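Local coordinates for BRAMP domain protein (Streptomyces davawensis JCM 4913, PDB 5MJI), which replaces the C-8 methyl group of FMN by an amino group, with glutamate as amino donor, in the biosynthesis of the antibiotic roseoflavin, at residues A[7-12]-A[41-46]. Residues are numbered along the deposited sequence; the frame is centred on the assembly and turned at random.
Sequences ILNTTL and VVRVID. With 7O6 ([(2~{S},3~{R},4~{R})-5-[8-methanoyl-7-methyl-2,4-bis(oxidanylidene)-1~{H}-benzo[g]pteridin-10-ium-10-yl]-2,3,4-tris(oxidanyl)pentyl] dihydrogen phosphate), chain B.
The CG2 methyl of T11 lies over one face of the R43 guanidinium and also rests on the arginine's aliphatic part, 3.6 Å from CD. R43 reaches this place with CG and CD extended and a single bend at chi3 (-67°); its NH1 is hydrogen-bonded to the backbone O atoms of R13 and S17. T11 turns its two branches to different tasks. With OG1 of T11 anti to its own N (chi1 -177°), that hydroxyl donates to phosphate oxygen O3 of the bound 8-formyl flavin at 2.6 Å, while the methyl stays on the arginine. N9 sets the backbone for this: its OD1 accepts from T11 N (3.0 Å), closing an Asx turn, and its ND2 is bonded to Q22 OE1. Behind the turn, parallel strands 4-9 and 38-43, joined by helix 20-34 in a beta-alpha-beta unit, are neighbours at one edge of the parallel flavodoxin-like sheet, and the loop after strand 4-9 holds the FMN phosphate. In their ladder V42 N and N9 N donate hydrogen bonds to I7 O and V42 O, and finally V44 N donates one to N9 O at 3.2 Å, where the second strand gives way to a 3-10 turn. As the backbones part, a water wedges between them, donating to N9 O and T11 O and accepting from I45 N, so that N9 O is gripped by both the water and V44. I45 packs CG2 against T11 O at 3.4 Å, with its CB close to the same oxygen. On the sheet face bearing L8 and V42, these side chains lie alongside one another, L8 CD2 being 3.9 Å from V42 CB. V44 crosses L8 at about a right angle, its CG1 touching L8 CB, and lays CG2 beside T10 CG2 at 4.0 Å, under the cover of helix 98-107.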
ATOM      1  N   ILE A   7     -21.503  12.600   3.137  1.00 38.80           N
ATOM      2  CA  ILE A   7     -20.980  11.614   2.188  1.00 35.56           C
ATOM      3  C   ILE A   7     -20.444  12.346   0.967  1.00 39.38           C
ATOM      4  O   ILE A   7     -21.189  13.061   0.287  1.00 40.77           O
ATOM      5  CB  ILE A   7     -22.050  10.602   1.771  1.00 37.04           C
ATOM      6  CG1 ILE A   7     -22.707  10.005   3.013  1.00 37.54           C
ATOM      7  CG2 ILE A   7     -21.423   9.513   0.860  1.00 38.45           C
ATOM      8  CD1 ILE A   7     -23.889   9.112   2.688  1.00 44.81           C
ATOM      9  N   LEU A   8     -19.155  12.154   0.679  1.00 36.39           N
ATOM     10  CA  LEU A   8     -18.480  12.830  -0.423  1.00 35.84           C
ATOM     11  C   LEU A   8     -18.267  11.828  -1.551  1.00 37.99           C
ATOM     12  O   LEU A   8     -17.445  10.914  -1.425  1.00 36.74           O
ATOM     13  CB  LEU A   8     -17.144  13.411   0.029  1.00 36.27           C
ATOM     14  CG  LEU A   8     -17.178  14.420   1.177  1.00 38.53           C
ATOM     15  CD1 LEU A   8     -15.785  14.983   1.405  1.00 34.32           C
ATOM     16  CD2 LEU A   8     -18.178  15.529   0.863  1.00 40.86           C
ATOM     17  N   ASN A   9     -19.014  11.993  -2.640  1.00 35.63           N
ATOM     18  CA  ASN A   9     -18.787  11.226  -3.860  1.00 34.49           C
ATOM     19  C   ASN A   9     -17.654  11.898  -4.635  1.00 38.99           C
ATOM     20  O   ASN A   9     -17.806  13.026  -5.113  1.00 37.59           O
ATOM     21  CB  ASN A   9     -20.068  11.157  -4.689  1.00 37.86           C
ATOM     22  CG  ASN A   9     -19.915  10.286  -5.926  1.00 41.10           C
ATOM     23  OD1 ASN A   9     -18.797   9.986  -6.341  1.00 35.01           O
ATOM     24  ND2 ASN A   9     -21.043   9.861  -6.515  1.00 37.36           N
ATOM     25  N   THR A  10     -16.513  11.216  -4.762  1.00 35.66           N
ATOM     26  CA  THR A  10     -15.331  11.798  -5.388  1.00 35.22           C
ATOM     27  C   THR A  10     -15.100  11.268  -6.807  1.00 34.09           C
ATOM     28  O   THR A  10     -13.965  11.242  -7.295  1.00 32.87           O
ATOM     29  CB  THR A  10     -14.111  11.580  -4.495  1.00 39.22           C
ATOM     30  OG1 THR A  10     -13.875  10.176  -4.323  1.00 34.15           O
ATOM     31  CG2 THR A  10     -14.344  12.238  -3.102  1.00 31.88           C
ATOM     32  N   THR A  11     -16.179  10.884  -7.491  1.00 34.00           N
ATOM     33  CA  THR A  11     -16.118  10.568  -8.912  1.00 36.83           C
ATOM     34  C   THR A  11     -15.527  11.736  -9.705  1.00 35.66           C
ATOM     35  O   THR A  11     -15.645  12.903  -9.324  1.00 36.40           O
ATOM     36  CB  THR A  11     -17.522  10.240  -9.434  1.00 35.26           C
ATOM     37  OG1 THR A  11     -17.450   9.865 -10.814  1.00 37.80           O
ATOM     38  CG2 THR A  11     -18.449  11.461  -9.311  1.00 34.12           C
ATOM     39  N   LEU A  12     -14.891  11.410 -10.828  1.00 36.30           N
ATOM     40  CA  LEU A  12     -14.319  12.418 -11.718  1.00 36.09           C
ATOM     41  C   LEU A  12     -15.337  13.017 -12.687  1.00 35.81           C
ATOM     42  O   LEU A  12     -14.981  13.936 -13.438  1.00 41.05           O
ATOM     43  CB  LEU A  12     -13.147  11.816 -12.517  1.00 32.70           C
ATOM     44  CG  LEU A  12     -11.973  11.306 -11.662  1.00 40.47           C
ATOM     45  CD1 LEU A  12     -10.902  10.631 -12.497  1.00 41.75           C
ATOM     46  CD2 LEU A  12     -11.363  12.421 -10.817  1.00 36.90           C
ATOM     47  N   VAL A  41     -25.196  14.518   0.688  1.00 41.44           N
ATOM     48  CA  VAL A  41     -24.284  13.997  -0.323  1.00 40.29           C
ATOM     49  C   VAL A  41     -23.765  15.162  -1.152  1.00 41.08           C
ATOM     50  O   VAL A  41     -24.554  15.920  -1.721  1.00 41.67           O
ATOM     51  CB  VAL A  41     -24.965  12.957  -1.230  1.00 42.90           C
ATOM     52  CG1 VAL A  41     -23.961  12.438  -2.285  1.00 38.25           C
ATOM     53  CG2 VAL A  41     -25.554  11.797  -0.395  1.00 33.78           C
ATOM     54  N   VAL A  42     -22.443  15.294  -1.231  1.00 37.41           N
ATOM     55  CA  VAL A  42     -21.781  16.270  -2.090  1.00 37.69           C
ATOM     56  C   VAL A  42     -20.950  15.505  -3.117  1.00 43.84           C
ATOM     57  O   VAL A  42     -20.142  14.636  -2.752  1.00 37.05           O
ATOM     58  CB  VAL A  42     -20.901  17.237  -1.268  1.00 37.83           C
ATOM     59  CG1 VAL A  42     -20.093  18.179  -2.176  1.00 34.70           C
ATOM     60  CG2 VAL A  42     -21.776  18.036  -0.271  1.00 40.25           C
ATOM     61  N   ARG A  43     -21.158  15.811  -4.395  1.00 39.36           N
ATOM     62  CA  ARG A  43     -20.259  15.334  -5.447  1.00 40.61           C
ATOM     63  C   ARG A  43     -19.209  16.420  -5.657  1.00 40.30           C
ATOM     64  O   ARG A  43     -19.478  17.454  -6.286  1.00 40.75           O
ATOM     65  CB  ARG A  43     -21.018  15.018  -6.729  1.00 41.86           C
ATOM     66  CG  ARG A  43     -20.127  14.322  -7.760  1.00 38.96           C
ATOM     67  CD  ARG A  43     -20.826  14.096  -9.105  1.00 40.07           C
ATOM     68  NE  ARG A  43     -21.920  13.134  -9.000  1.00 42.13           N
ATOM     69  CZ  ARG A  43     -22.398  12.464 -10.044  1.00 39.54           C
ATOM     70  NH1 ARG A  43     -21.872  12.663 -11.239  1.00 35.82           N
ATOM     71  NH2 ARG A  43     -23.403  11.616  -9.894  1.00 38.22           N
ATOM     72  N   VAL A  44     -18.008  16.190  -5.117  1.00 35.60           N
ATOM     73  CA  VAL A  44     -17.059  17.288  -4.938  1.00 35.03           C
ATOM     74  C   VAL A  44     -16.616  17.844  -6.278  1.00 39.56           C
ATOM     75  O   VAL A  44     -16.335  19.046  -6.396  1.00 38.95           O
ATOM     76  CB  VAL A  44     -15.846  16.859  -4.067  1.00 40.13           C
ATOM     77  CG1 VAL A  44     -16.317  16.360  -2.699  1.00 38.73           C
ATOM     78  CG2 VAL A  44     -15.008  15.798  -4.748  1.00 34.43           C
ATOM     79  N   ILE A  45     -16.576  17.000  -7.316  1.00 37.53           N
ATOM     80  CA  ILE A  45     -16.117  17.468  -8.618  1.00 38.80           C
ATOM     81  C   ILE A  45     -17.090  18.474  -9.228  1.00 40.65           C
ATOM     82  O   ILE A  45     -16.709  19.205 -10.148  1.00 39.73           O
ATOM     83  CB  ILE A  45     -15.892  16.284  -9.581  1.00 35.32           C
ATOM     84  CG1 ILE A  45     -14.946  16.674 -10.721  1.00 38.75           C
ATOM     85  CG2 ILE A  45     -17.211  15.781 -10.173  1.00 34.67           C
ATOM     86  CD1 ILE A  45     -13.533  16.927 -10.290  1.00 39.25           C
ATOM     87  N   ASP A  46     -18.344  18.525  -8.756  1.00 41.45           N
ATOM     88  CA  ASP A  46     -19.266  19.569  -9.202  1.00 42.94           C
ATOM     89  C   ASP A  46     -18.885  20.945  -8.691  1.00 44.12           C
ATOM     90  O   ASP A  46     -19.493  21.928  -9.118  1.00 46.68           O
ATOM     91  CB  ASP A  46     -20.697  19.294  -8.739  1.00 38.09           C
ATOM     92  CG  ASP A  46     -21.321  18.112  -9.435  1.00 41.94           C
ATOM     93  OD1 ASP A  46     -20.857  17.746 -10.528  1.00 43.57           O
ATOM     94  OD2 ASP A  46     -22.265  17.531  -8.869  1.00 45.64           O
TER
HETATM   95  C6  7O6 B 301     -10.069   2.842 -13.023  1.00 34.04           C
HETATM   96  C5  7O6 B 301     -12.209   1.590 -12.751  1.00 32.62           C
HETATM   97  C4  7O6 B 301     -13.227   2.092 -11.689  1.00 41.66           C
HETATM   98  C3  7O6 B 301     -14.057   3.289 -12.126  1.00 45.28           C
HETATM   99  C2  7O6 B 301     -15.465   3.161 -11.562  1.00 47.43           C
HETATM  100  C1  7O6 B 301     -16.052   4.549 -11.729  1.00 37.29           C
HETATM  101  O1  7O6 B 301     -18.724   6.206 -11.971  1.00 38.79           O
HETATM  102  P1  7O6 B 301     -17.701   6.301 -10.934  1.00 37.72           P
HETATM  103  O2  7O6 B 301     -18.395   6.712  -9.715  1.00 36.75           O
HETATM  104  O3  7O6 B 301     -16.778   7.361 -11.320  1.00 35.30           O
HETATM  105  O4  7O6 B 301     -16.945   4.852 -10.712  1.00 41.43           O
HETATM  106  O5  7O6 B 301     -15.469   2.810 -10.208  1.00 43.96           O
HETATM  107  O6  7O6 B 301     -14.149   3.520 -13.514  1.00 51.58           O
HETATM  108  O7  7O6 B 301     -12.717   2.490 -10.434  1.00 37.10           O
HETATM  109  N1  7O6 B 301     -10.801   1.791 -12.421  1.00 36.05           N
HETATM  110  C7  7O6 B 301     -10.675   3.722 -13.911  1.00 39.61           C
HETATM  111  C8  7O6 B 301      -9.916   4.745 -14.462  1.00 41.02           C
HETATM  112  C9  7O6 B 301     -10.587   5.712 -15.443  1.00 46.07           C
HETATM  113  C10 7O6 B 301      -8.577   4.939 -14.160  1.00 38.18           C
HETATM  114  C11 7O6 B 301      -7.791   6.103 -14.793  1.00 35.97           C
HETATM  115  C12 7O6 B 301      -7.974   4.064 -13.271  1.00 38.94           C
HETATM  116  C13 7O6 B 301      -8.714   3.018 -12.697  1.00 37.16           C
HETATM  117  N2  7O6 B 301      -8.062   2.197 -11.832  1.00 35.91           N
HETATM  118  C14 7O6 B 301     -10.125   0.932 -11.548  1.00 33.62           C
HETATM  119  N3  7O6 B 301     -10.838  -0.073 -11.012  1.00 36.71           N
HETATM  120  C15 7O6 B 301      -8.771   1.183 -11.277  1.00 37.95           C
HETATM  121  C16 7O6 B 301      -8.077   0.269 -10.312  1.00 33.23           C
HETATM  122  O8  7O6 B 301      -6.744   0.452  -9.980  1.00 38.84           O
HETATM  123  N4  7O6 B 301      -8.799  -0.782  -9.731  1.00 36.56           N
HETATM  124  C17 7O6 B 301     -10.172  -0.981 -10.070  1.00 31.90           C
HETATM  125  O9  7O6 B 301     -10.888  -2.030  -9.522  1.00 37.09           O
HETATM  126  O10 7O6 B 301     -11.747   5.906 -15.319  1.00 51.49           O
HETATM  127  O   HOH W   1     -16.795  14.102  -7.292  1.00 37.77           O